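Local coordinates for cyclase (Uncultured organism, PDB 5IBZ), which is of uncertain function but probably has arylformamidase activity, and has acetylphosphate bound in this crystal, at residues L55-D60 / I282-E287; H74-T79 / A100-Y105; G110-D115 / S315-I320. One frame throughout, in Å; residues are numbered along the deposited sequence.

Contact 1. Residues L55-D60 / I282-E287; sequences LAIPID and IWWLEE
Leu55 meets residues 282-287 with its backbone and its side chain at once. Its carbonyl O accepts the N-H of Trp284 over 2.8 Å, nearly straight at the hydrogen (165°). CA-H...O contacts flank this bond: Trp283 CA lies 3.4 Å from Leu55 O, and Leu55 CA 3.2 Å from Trp284 O. With CG anti to the carbonyl carbon (chi1 -46°), Leu55 rests its CD1 branch obliquely on the six-membered ring of Trp283, 3.9 Å from CE3, and near the CD2 methyl of Leu285. The Trp283 indole is itself fixed through NE1, which donates to the backbone O of Gln113.

Trp284 sets CB beside the carbonyl of Ala56 and then leads its ring outward. Its NE1 gives a bond of 2.8 Å to Glu287 OE2, which lies in the ring plane and so restrains the indole's rotation. The side chains of Ile57 and Trp284 cross at about a right angle, CG2 of Ile57 lying 4.0 Å from Trp284 CE3. The other branch of Ile57, with CG1 between the backbone N and the carbonyl carbon (chi1 60°), carries CD1 to within 3.6 Å of Ile282 CG2. With an alanine in place of Ile57 both of these contacts go, which is likely to open a gap between Ile282 and the Trp284 ring.

The arrangement joins the loop following strand 52-54 to the turn between strand 278-281 and helix 286-295, a buried strand-to-helix connection of the mixed sheet; the side chain of Ile282 lies about 7 Å from the bound acetylphosphate, whose pocket includes Glu281.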
loop_
_atom_site.group_PDB
_atom_site.type_symbol
_atom_site.label_atom_id
_atom_site.label_comp_id
_atom_site.label_asym_id
_atom_site.label_seq_id
_atom_site.Cartn_x
_atom_site.Cartn_y
_atom_site.Cartn_z
ATOM N N LEU B 55 -22.836 -11.194 4.531
ATOM C CA LEU B 55 -22.752 -11.666 3.158
ATOM C C LEU B 55 -21.405 -11.307 2.541
ATOM O O LEU B 55 -21.286 -11.182 1.323
ATOM C CB LEU B 55 -23.904 -11.082 2.315
ATOM C CG LEU B 55 -25.281 -11.165 2.990
ATOM C CD1 LEU B 55 -26.341 -10.605 2.044
ATOM C CD2 LEU B 55 -25.645 -12.583 3.366
ATOM N N ALA B 56 -20.396 -11.150 3.382
ATOM C CA ALA B 56 -19.045 -10.864 2.912
ATOM C C ALA B 56 -18.137 -12.085 2.910
ATOM O O ALA B 56 -18.253 -12.968 3.762
ATOM C CB ALA B 56 -18.418 -9.776 3.769
ATOM N N ILE B 57 -17.205 -12.094 1.974
ATOM C CA ILE B 57 -16.045 -12.985 2.080
ATOM C C ILE B 57 -14.998 -12.315 2.969
ATOM O O ILE B 57 -14.999 -11.092 3.154
ATOM C CB ILE B 57 -15.429 -13.331 0.714
ATOM C CG1 ILE B 57 -14.932 -12.097 -0.044
ATOM C CG2 ILE B 57 -16.418 -14.109 -0.117
ATOM C CD1 ILE B 57 -13.872 -12.440 -1.104
ATOM N N PRO B 58 -14.085 -13.115 3.518
ATOM C CA PRO B 58 -13.030 -12.482 4.314
ATOM C C PRO B 58 -12.119 -11.618 3.465
ATOM O O PRO B 58 -11.740 -12.031 2.345
ATOM C CB PRO B 58 -12.269 -13.668 4.918
ATOM C CG PRO B 58 -12.631 -14.843 4.086
ATOM C CD PRO B 58 -14.018 -14.577 3.544
ATOM N N ILE B 59 -11.780 -10.445 3.992
ATOM C CA ILE B 59 -10.764 -9.588 3.386
ATOM C C ILE B 59 -9.400 -10.105 3.814
ATOM O O ILE B 59 -8.976 -9.910 4.960
ATOM C CB ILE B 59 -10.922 -8.133 3.784
ATOM C CG1 ILE B 59 -12.299 -7.613 3.328
ATOM C CG2 ILE B 59 -9.788 -7.287 3.195
ATOM C CD1 ILE B 59 -12.588 -6.185 3.641
ATOM N N ASP B 60 -8.734 -10.759 2.878
ATOM C CA ASP B 60 -7.422 -11.330 3.088
ATOM C C ASP B 60 -6.821 -11.565 1.705
ATOM O O ASP B 60 -7.402 -11.126 0.703
ATOM C CB ASP B 60 -7.472 -12.608 3.948
ATOM C CG ASP B 60 -8.274 -13.750 3.319
ATOM O OD1 ASP B 60 -8.339 -13.857 2.078
ATOM O OD2 ASP B 60 -8.840 -14.555 4.096
ATOM N N ILE B 282 -18.919 -10.571 -5.626
ATOM C CA ILE B 282 -18.197 -11.397 -4.642
ATOM C C ILE B 282 -18.867 -11.372 -3.258
ATOM O O ILE B 282 -18.229 -11.417 -2.200
ATOM C CB ILE B 282 -16.688 -10.999 -4.497
ATOM C CG1 ILE B 282 -16.120 -10.457 -5.825
ATOM C CG2 ILE B 282 -15.925 -12.233 -4.037
ATOM C CD1 ILE B 282 -14.612 -10.211 -5.816
ATOM N N TRP B 283 -20.189 -11.366 -3.257
ATOM C CA TRP B 283 -20.924 -11.564 -2.015
ATOM C C TRP B 283 -20.930 -13.054 -1.661
ATOM O O TRP B 283 -20.684 -13.908 -2.522
ATOM C CB TRP B 283 -22.361 -11.015 -2.142
ATOM C CG TRP B 283 -22.464 -9.509 -2.280
ATOM C CD1 TRP B 283 -21.585 -8.675 -2.905
ATOM C CD2 TRP B 283 -23.520 -8.675 -1.784
ATOM N NE1 TRP B 283 -22.027 -7.368 -2.834
ATOM C CE2 TRP B 283 -23.211 -7.344 -2.147
ATOM C CE3 TRP B 283 -24.688 -8.922 -1.055
ATOM C CZ2 TRP B 283 -24.040 -6.278 -1.828
ATOM C CZ3 TRP B 283 -25.511 -7.856 -0.739
ATOM C CH2 TRP B 283 -25.184 -6.558 -1.118
ATOM N N TRP B 284 -21.181 -13.365 -0.388
ATOM C CA TRP B 284 -21.185 -14.734 0.120
ATOM C C TRP B 284 -22.579 -15.062 0.600
ATOM O O TRP B 284 -23.062 -14.474 1.573
ATOM C CB TRP B 284 -20.186 -14.912 1.269
ATOM C CG TRP B 284 -20.158 -16.332 1.756
ATOM C CD1 TRP B 284 -20.848 -16.855 2.814
ATOM C CD2 TRP B 284 -19.421 -17.416 1.178
ATOM N NE1 TRP B 284 -20.588 -18.203 2.927
ATOM C CE2 TRP B 284 -19.714 -18.570 1.936
ATOM C CE3 TRP B 284 -18.546 -17.528 0.083
ATOM C CZ2 TRP B 284 -19.142 -19.813 1.648
ATOM C CZ3 TRP B 284 -17.985 -18.761 -0.198
ATOM C CH2 TRP B 284 -18.294 -19.887 0.578
ATOM N N LEU B 285 -23.240 -15.992 -0.090
ATOM C CA LEU B 285 -24.665 -16.202 0.109
ATOM C C LEU B 285 -25.046 -17.585 0.615
ATOM O O LEU B 285 -26.230 -17.875 0.779
ATOM C CB LEU B 285 -25.386 -15.925 -1.218
ATOM C CG LEU B 285 -25.173 -14.503 -1.758
ATOM C CD1 LEU B 285 -25.894 -14.309 -3.078
ATOM C CD2 LEU B 285 -25.608 -13.450 -0.753
ATOM N N GLU B 286 -24.058 -18.448 0.841
ATOM C CA GLU B 286 -24.344 -19.840 1.173
ATOM C C GLU B 286 -25.168 -19.997 2.450
ATOM O O GLU B 286 -26.115 -20.799 2.494
ATOM C CB GLU B 286 -23.043 -20.641 1.313
ATOM C CG GLU B 286 -23.335 -22.157 1.376
ATOM C CD GLU B 286 -22.098 -23.039 1.406
ATOM O OE1 GLU B 286 -21.057 -22.650 0.857
ATOM O OE2 GLU B 286 -22.181 -24.150 1.970
ATOM N N GLU B 287 -24.812 -19.286 3.511
ATOM C CA GLU B 287 -25.529 -19.468 4.785
ATOM C C GLU B 287 -26.885 -18.778 4.789
ATOM O O GLU B 287 -27.854 -19.303 5.354
ATOM C CB GLU B 287 -24.685 -18.975 5.962
ATOM C CG GLU B 287 -23.687 -20.031 6.434
ATOM C CD GLU B 287 -22.728 -20.476 5.341
ATOM O OE1 GLU B 287 -22.862 -21.631 4.859
ATOM O OE2 GLU B 287 -21.835 -19.680 4.966
#

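Contact 2. Residues H74-T79 / A100-Y105; sequences HTMEIT and ADDYIY
His74 and Asp102 meet on the sheet face they share with Met76. His74 turns its ring along the strand pair, chi1 of 173° placing CG opposite the backbone N, and NE2 donates to Asp102 OD2 over 2.6 Å. The bond is close to linear (166°) and lies near the ring plane, but it reaches the oxygen on its anti side and tilted from the carboxylate, whose plane is turned 71° from the imidazole. OD2 also accepts from Val313 N of the second subunit, and OD1 from Gln109 of that chain, so the carboxylate is gripped at both oxygens. Selenomethionine Met76 bends at chi2 and again at chi3, setting SE 3.7 Å from Asp102 CB and its CE methyl 4.0 Å from Ala100 CB.

At the bulge, Glu77 runs beside Tyr103, which lies on the opposite face with Thr75, Ile78 and Asp101; Glu77 CB sits at the edge of the phenol, 4.0 Å from Tyr103 CE1. Ile78 CG2 packs 3.9 Å from CB of Asp101, whose carboxylate forms a salt bridge with Arg69 of the second subunit.

The strands are in antiparallel register until Asp101 O receives two N-H groups, that of Glu77 at 2.8 Å and, weakly, that of Ile78 at 3.4 Å. This is a classic beta bulge in a two-stranded antiparallel arm, which a strand of the second subunit extends into a sheet running across the interface.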
loop_
_atom_site.group_PDB
_atom_site.type_symbol
_atom_site.label_atom_id
_atom_site.label_comp_id
_atom_site.label_asym_id
_atom_site.label_seq_id
_atom_site.Cartn_x
_atom_site.Cartn_y
_atom_site.Cartn_z
ATOM N N HIS B 74 -3.195 -7.379 4.227
ATOM C CA HIS B 74 -3.245 -6.906 5.619
ATOM C C HIS B 74 -1.859 -7.036 6.240
ATOM O O HIS B 74 -1.205 -8.072 6.102
ATOM C CB HIS B 74 -4.288 -7.738 6.386
ATOM C CG HIS B 74 -4.357 -7.488 7.864
ATOM N ND1 HIS B 74 -4.310 -8.514 8.788
ATOM C CD2 HIS B 74 -4.581 -6.357 8.574
ATOM C CE1 HIS B 74 -4.453 -8.015 10.004
ATOM N NE2 HIS B 74 -4.612 -6.708 9.903
ATOM N N THR B 75 -1.374 -5.970 6.867
ATOM C CA THR B 75 -0.118 -6.050 7.620
ATOM C C THR B 75 -0.280 -5.357 8.953
ATOM O O THR B 75 -1.082 -4.432 9.098
ATOM C CB THR B 75 1.100 -5.411 6.873
ATOM O OG1 THR B 75 0.820 -4.047 6.542
ATOM C CG2 THR B 75 1.453 -6.180 5.594
HETATM N N MSE B 76 0.490 -5.821 9.929
HETATM C CA MSE B 76 0.499 -5.195 11.239
HETATM C C MSE B 76 1.604 -4.147 11.334
HETATM O O MSE B 76 2.682 -4.279 10.739
HETATM C CB MSE B 76 0.695 -6.247 12.345
HETATM C CG MSE B 76 -0.224 -7.453 12.297
HETATM SE SE MSE B 76 -2.074 -7.197 12.831
HETATM C CE MSE B 76 -1.794 -6.874 14.692
ATOM N N GLU B 77 1.342 -3.101 12.114
ATOM C CA GLU B 77 2.331 -2.098 12.454
ATOM C C GLU B 77 2.992 -2.420 13.813
ATOM O O GLU B 77 4.175 -2.179 14.016
ATOM C CB GLU B 77 1.660 -0.716 12.480
ATOM C CG GLU B 77 2.562 0.408 12.895
ATOM C CD GLU B 77 3.619 0.734 11.872
ATOM O OE1 GLU B 77 3.494 0.275 10.725
ATOM O OE2 GLU B 77 4.584 1.439 12.223
ATOM N N ILE B 78 2.207 -2.970 14.737
ATOM C CA ILE B 78 2.712 -3.415 16.032
ATOM C C ILE B 78 1.748 -4.497 16.523
ATOM O O ILE B 78 0.566 -4.467 16.195
ATOM C CB ILE B 78 2.861 -2.242 17.034
ATOM C CG1 ILE B 78 3.407 -2.742 18.370
ATOM C CG2 ILE B 78 1.574 -1.529 17.230
ATOM C CD1 ILE B 78 4.628 -2.001 18.810
ATOM N N THR B 79 2.290 -5.486 17.226
ATOM C CA THR B 79 1.570 -6.707 17.572
ATOM C C THR B 79 1.809 -7.121 19.005
ATOM O O THR B 79 2.719 -6.629 19.645
ATOM C CB THR B 79 2.024 -7.916 16.728
ATOM O OG1 THR B 79 3.320 -8.319 17.193
ATOM C CG2 THR B 79 2.073 -7.598 15.262
ATOM N N ALA B 100 -1.967 -3.031 19.622
ATOM C CA ALA B 100 -1.679 -3.589 18.307
ATOM C C ALA B 100 -2.396 -2.715 17.292
ATOM O O ALA B 100 -3.545 -2.320 17.517
ATOM C CB ALA B 100 -2.150 -5.033 18.192
ATOM N N ASP B 101 -1.729 -2.441 16.168
ATOM C CA ASP B 101 -2.219 -1.545 15.101
ATOM C C ASP B 101 -1.988 -2.241 13.769
ATOM O O ASP B 101 -1.015 -3.001 13.640
ATOM C CB ASP B 101 -1.444 -0.216 15.062
ATOM C CG ASP B 101 -2.068 0.907 15.872
ATOM O OD1 ASP B 101 -3.025 0.683 16.625
ATOM O OD2 ASP B 101 -1.553 2.049 15.750
ATOM N N ASP B 102 -2.808 -1.949 12.764
ATOM C CA ASP B 102 -2.608 -2.583 11.467
ATOM C C ASP B 102 -3.075 -1.713 10.289
ATOM O O ASP B 102 -3.619 -0.602 10.470
ATOM C CB ASP B 102 -3.268 -3.981 11.447
ATOM C CG ASP B 102 -4.735 -3.997 11.896
ATOM O OD1 ASP B 102 -5.310 -2.942 12.253
ATOM O OD2 ASP B 102 -5.331 -5.104 11.867
ATOM N N TYR B 103 -2.783 -2.227 9.087
ATOM C CA TYR B 103 -2.928 -1.530 7.816
ATOM C C TYR B 103 -3.511 -2.466 6.763
ATOM O O TYR B 103 -3.408 -3.688 6.860
ATOM C CB TYR B 103 -1.559 -1.023 7.312
ATOM C CG TYR B 103 -1.126 0.285 7.912
ATOM C CD1 TYR B 103 -0.639 0.357 9.220
ATOM C CD2 TYR B 103 -1.221 1.467 7.181
ATOM C CE1 TYR B 103 -0.273 1.554 9.777
ATOM C CE2 TYR B 103 -0.835 2.666 7.735
ATOM C CZ TYR B 103 -0.380 2.710 9.032
ATOM O OH TYR B 103 0.001 3.915 9.563
ATOM N N ILE B 104 -4.114 -1.888 5.730
ATOM C CA ILE B 104 -4.538 -2.667 4.587
ATOM C C ILE B 104 -4.202 -1.915 3.300
ATOM O O ILE B 104 -4.282 -0.677 3.246
ATOM C CB ILE B 104 -6.052 -2.969 4.645
ATOM C CG1 ILE B 104 -6.454 -3.991 3.581
ATOM C CG2 ILE B 104 -6.868 -1.705 4.482
ATOM C CD1 ILE B 104 -6.605 -5.384 4.123
ATOM N N TYR B 105 -3.774 -2.678 2.292
ATOM C CA TYR B 105 -3.680 -2.209 0.908
ATOM C C TYR B 105 -4.647 -3.053 0.118
ATOM O O TYR B 105 -4.513 -4.263 0.090
ATOM C CB TYR B 105 -2.271 -2.369 0.317
ATOM C CG TYR B 105 -2.113 -1.737 -1.052
ATOM C CD1 TYR B 105 -2.205 -0.370 -1.216
ATOM C CD2 TYR B 105 -1.866 -2.507 -2.172
ATOM C CE1 TYR B 105 -2.046 0.215 -2.476
ATOM C CE2 TYR B 105 -1.706 -1.933 -3.420
ATOM C CZ TYR B 105 -1.787 -0.578 -3.563
ATOM O OH TYR B 105 -1.625 0.025 -4.804
#

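Contact 3. Residues G110-D115 / S315-I320; sequences GSTQWD and SPLNPI
The antiparallel pairing of Trp114 with Ser315 joins the last two strands of the mixed sheet within this chain; strand 113-115 also carries Asp115 of the acetylphosphate pocket. Trp114 N donates to Ser315 O at 3.0 Å, and Ser315 N returns a bond of 3.0 Å to Trp114 O. Beyond Pro316 the chains part: the direct bond from Leu317 N to Thr112 O is weak and long at 3.4 Å, and a water links them, donating to Thr112 O at 2.6 Å and accepting from Leu317 N at 3.0 Å.

Leu317 lies where the two chains diverge. Its CG lies between the backbone N and the carbonyl carbon (chi1 72°), which brings CD2 tightly onto the backbone, 3.4 Å from Gln113 C, and CD1 obliquely to the indole, 3.8 Å from Trp114 NE1. That nitrogen is satisfied by Ala304 O. Farther along, Thr112 CG2 meets the CD corner of the Pro319 ring at 3.8 Å. Gln113 turns away from the pairing, and its NE2 donates to Ser111 O in the carbonyl plane, which probably helps fix the amide; the Gln113 side chain lies about 4 Å from the bound acetylphosphate.

On its other side, strand 113-115 is hydrogen-bonded to strand 278-281, Gln113 pairing with Glu281, while Trp283, just past that strand, sets its ring edge-to-face with Trp114; Met106 of strand 97-107 packs on Pro316.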
loop_
_atom_site.group_PDB
_atom_site.type_symbol
_atom_site.label_atom_id
_atom_site.label_comp_id
_atom_site.label_asym_id
_atom_site.label_seq_id
_atom_site.Cartn_x
_atom_site.Cartn_y
_atom_site.Cartn_z
ATOM N N GLY B 110 -11.631 -5.318 -4.881
ATOM C CA GLY B 110 -10.836 -6.492 -4.571
ATOM C C GLY B 110 -11.476 -7.532 -3.667
ATOM O O GLY B 110 -10.846 -8.535 -3.371
ATOM N N SER B 111 -12.716 -7.300 -3.252
ATOM C CA SER B 111 -13.401 -8.178 -2.309
ATOM C C SER B 111 -14.913 -8.027 -2.501
ATOM O O SER B 111 -15.356 -7.520 -3.521
ATOM C CB SER B 111 -12.982 -7.859 -0.869
ATOM O OG SER B 111 -13.367 -8.882 0.034
ATOM N N THR B 112 -15.715 -8.465 -1.533
ATOM C CA THR B 112 -17.135 -8.131 -1.520
ATOM C C THR B 112 -17.272 -6.627 -1.757
ATOM O O THR B 112 -16.613 -5.833 -1.094
ATOM C CB THR B 112 -17.776 -8.541 -0.188
ATOM O OG1 THR B 112 -17.578 -9.955 0.006
ATOM C CG2 THR B 112 -19.237 -8.185 -0.162
ATOM N N GLN B 113 -18.121 -6.240 -2.703
ATOM C CA GLN B 113 -18.092 -4.867 -3.192
ATOM C C GLN B 113 -19.409 -4.372 -3.746
ATOM O O GLN B 113 -20.253 -5.164 -4.191
ATOM C CB GLN B 113 -17.028 -4.735 -4.296
ATOM C CG GLN B 113 -17.411 -5.431 -5.610
ATOM C CD GLN B 113 -16.235 -5.580 -6.545
ATOM O OE1 GLN B 113 -16.094 -4.870 -7.535
ATOM N NE2 GLN B 113 -15.354 -6.473 -6.193
ATOM N N TRP B 114 -19.542 -3.049 -3.732
ATOM C CA TRP B 114 -20.419 -2.318 -4.658
ATOM C C TRP B 114 -19.534 -1.623 -5.676
ATOM O O TRP B 114 -18.476 -1.089 -5.321
ATOM C CB TRP B 114 -21.259 -1.240 -3.986
ATOM C CG TRP B 114 -22.448 -1.684 -3.248
ATOM C CD1 TRP B 114 -22.679 -1.497 -1.928
ATOM C CD2 TRP B 114 -23.607 -2.348 -3.768
ATOM N NE1 TRP B 114 -23.907 -2.000 -1.582
ATOM C CE2 TRP B 114 -24.500 -2.532 -2.689
ATOM C CE3 TRP B 114 -23.975 -2.811 -5.021
ATOM C CZ2 TRP B 114 -25.716 -3.167 -2.830
ATOM C CZ3 TRP B 114 -25.198 -3.423 -5.168
ATOM C CH2 TRP B 114 -26.053 -3.607 -4.073
ATOM N N ASP B 115 -20.003 -1.594 -6.913
ATOM C CA ASP B 115 -19.400 -0.781 -7.961
ATOM C C ASP B 115 -20.253 0.442 -8.148
ATOM O O ASP B 115 -21.469 0.335 -8.305
ATOM C CB ASP B 115 -19.297 -1.563 -9.255
ATOM C CG ASP B 115 -18.467 -2.827 -9.093
ATOM O OD1 ASP B 115 -17.606 -2.872 -8.181
ATOM O OD2 ASP B 115 -18.697 -3.786 -9.863
ATOM N N SER B 315 -16.656 0.378 -3.459
ATOM C CA SER B 315 -16.293 0.223 -2.064
ATOM C C SER B 315 -16.378 -1.219 -1.623
ATOM O O SER B 315 -17.277 -1.930 -2.065
ATOM C CB SER B 315 -17.236 1.029 -1.192
ATOM O OG SER B 315 -16.921 0.863 0.173
ATOM N N PRO B 316 -15.485 -1.636 -0.717
ATOM C CA PRO B 316 -15.727 -2.863 0.039
ATOM C C PRO B 316 -16.862 -2.650 1.006
ATOM O O PRO B 316 -17.249 -1.518 1.316
ATOM C CB PRO B 316 -14.397 -3.121 0.770
ATOM C CG PRO B 316 -13.725 -1.850 0.801
ATOM C CD PRO B 316 -14.196 -1.021 -0.360
ATOM N N LEU B 317 -17.439 -3.748 1.453
ATOM C CA LEU B 317 -18.461 -3.652 2.479
ATOM C C LEU B 317 -18.658 -4.987 3.157
ATOM O O LEU B 317 -18.085 -5.992 2.765
ATOM C CB LEU B 317 -19.768 -3.159 1.895
ATOM C CG LEU B 317 -20.491 -4.161 1.015
ATOM C CD1 LEU B 317 -22.008 -3.865 1.084
ATOM C CD2 LEU B 317 -20.031 -4.062 -0.405
ATOM N N ASN B 318 -19.466 -4.939 4.217
ATOM C CA ASN B 318 -19.920 -6.133 4.901
ATOM C C ASN B 318 -21.441 -6.074 4.930
ATOM O O ASN B 318 -22.039 -5.547 5.864
ATOM C CB ASN B 318 -19.340 -6.214 6.301
ATOM C CG ASN B 318 -19.769 -7.445 7.019
ATOM O OD1 ASN B 318 -20.355 -8.340 6.431
ATOM N ND2 ASN B 318 -19.507 -7.493 8.307
ATOM N N PRO B 319 -22.082 -6.571 3.871
ATOM C CA PRO B 319 -23.557 -6.499 3.875
ATOM C C PRO B 319 -24.159 -7.407 4.943
ATOM O O PRO B 319 -23.751 -8.580 5.013
ATOM C CB PRO B 319 -23.940 -6.991 2.469
ATOM C CG PRO B 319 -22.635 -7.233 1.741
ATOM C CD PRO B 319 -21.581 -7.408 2.784
ATOM N N ILE B 320 -25.091 -6.898 5.756
ATOM C CA ILE B 320 -25.775 -7.719 6.752
ATOM C C ILE B 320 -27.242 -7.897 6.373
ATOM O O ILE B 320 -27.960 -6.907 6.220
ATOM C CB ILE B 320 -25.713 -7.099 8.154
ATOM C CG1 ILE B 320 -24.285 -6.699 8.541
ATOM C CG2 ILE B 320 -26.282 -8.086 9.184
ATOM C CD1 ILE B 320 -23.277 -7.852 8.566
HETATM O O HOH W 1 -15.362 -5.930 1.194
#

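The three contacts illustrate how chemistry follows place in a fold. Contacts 1 and 3 lie in the body of the subunit, their centres about 9 Å apart, and share a seam: Thr112 OG1 is hydrogen-bonded to Ile282 O, and Leu55 pairs through its backbone with Pro319. Both have few backbone bonds; contact 1 adds leucine, isoleucine and tryptophan, contact 3 leucine, tryptophan, threonine and proline. Contact 2 stands out on the arm, its centre about 22 and 21 Å from those of contacts 1 and 3, yet is also largely buried, with other subunits packed against it; there the register is longer and charged and imidazole groups do much of the work. Ile59 against Ile104 is where contacts 1 and 2 touch.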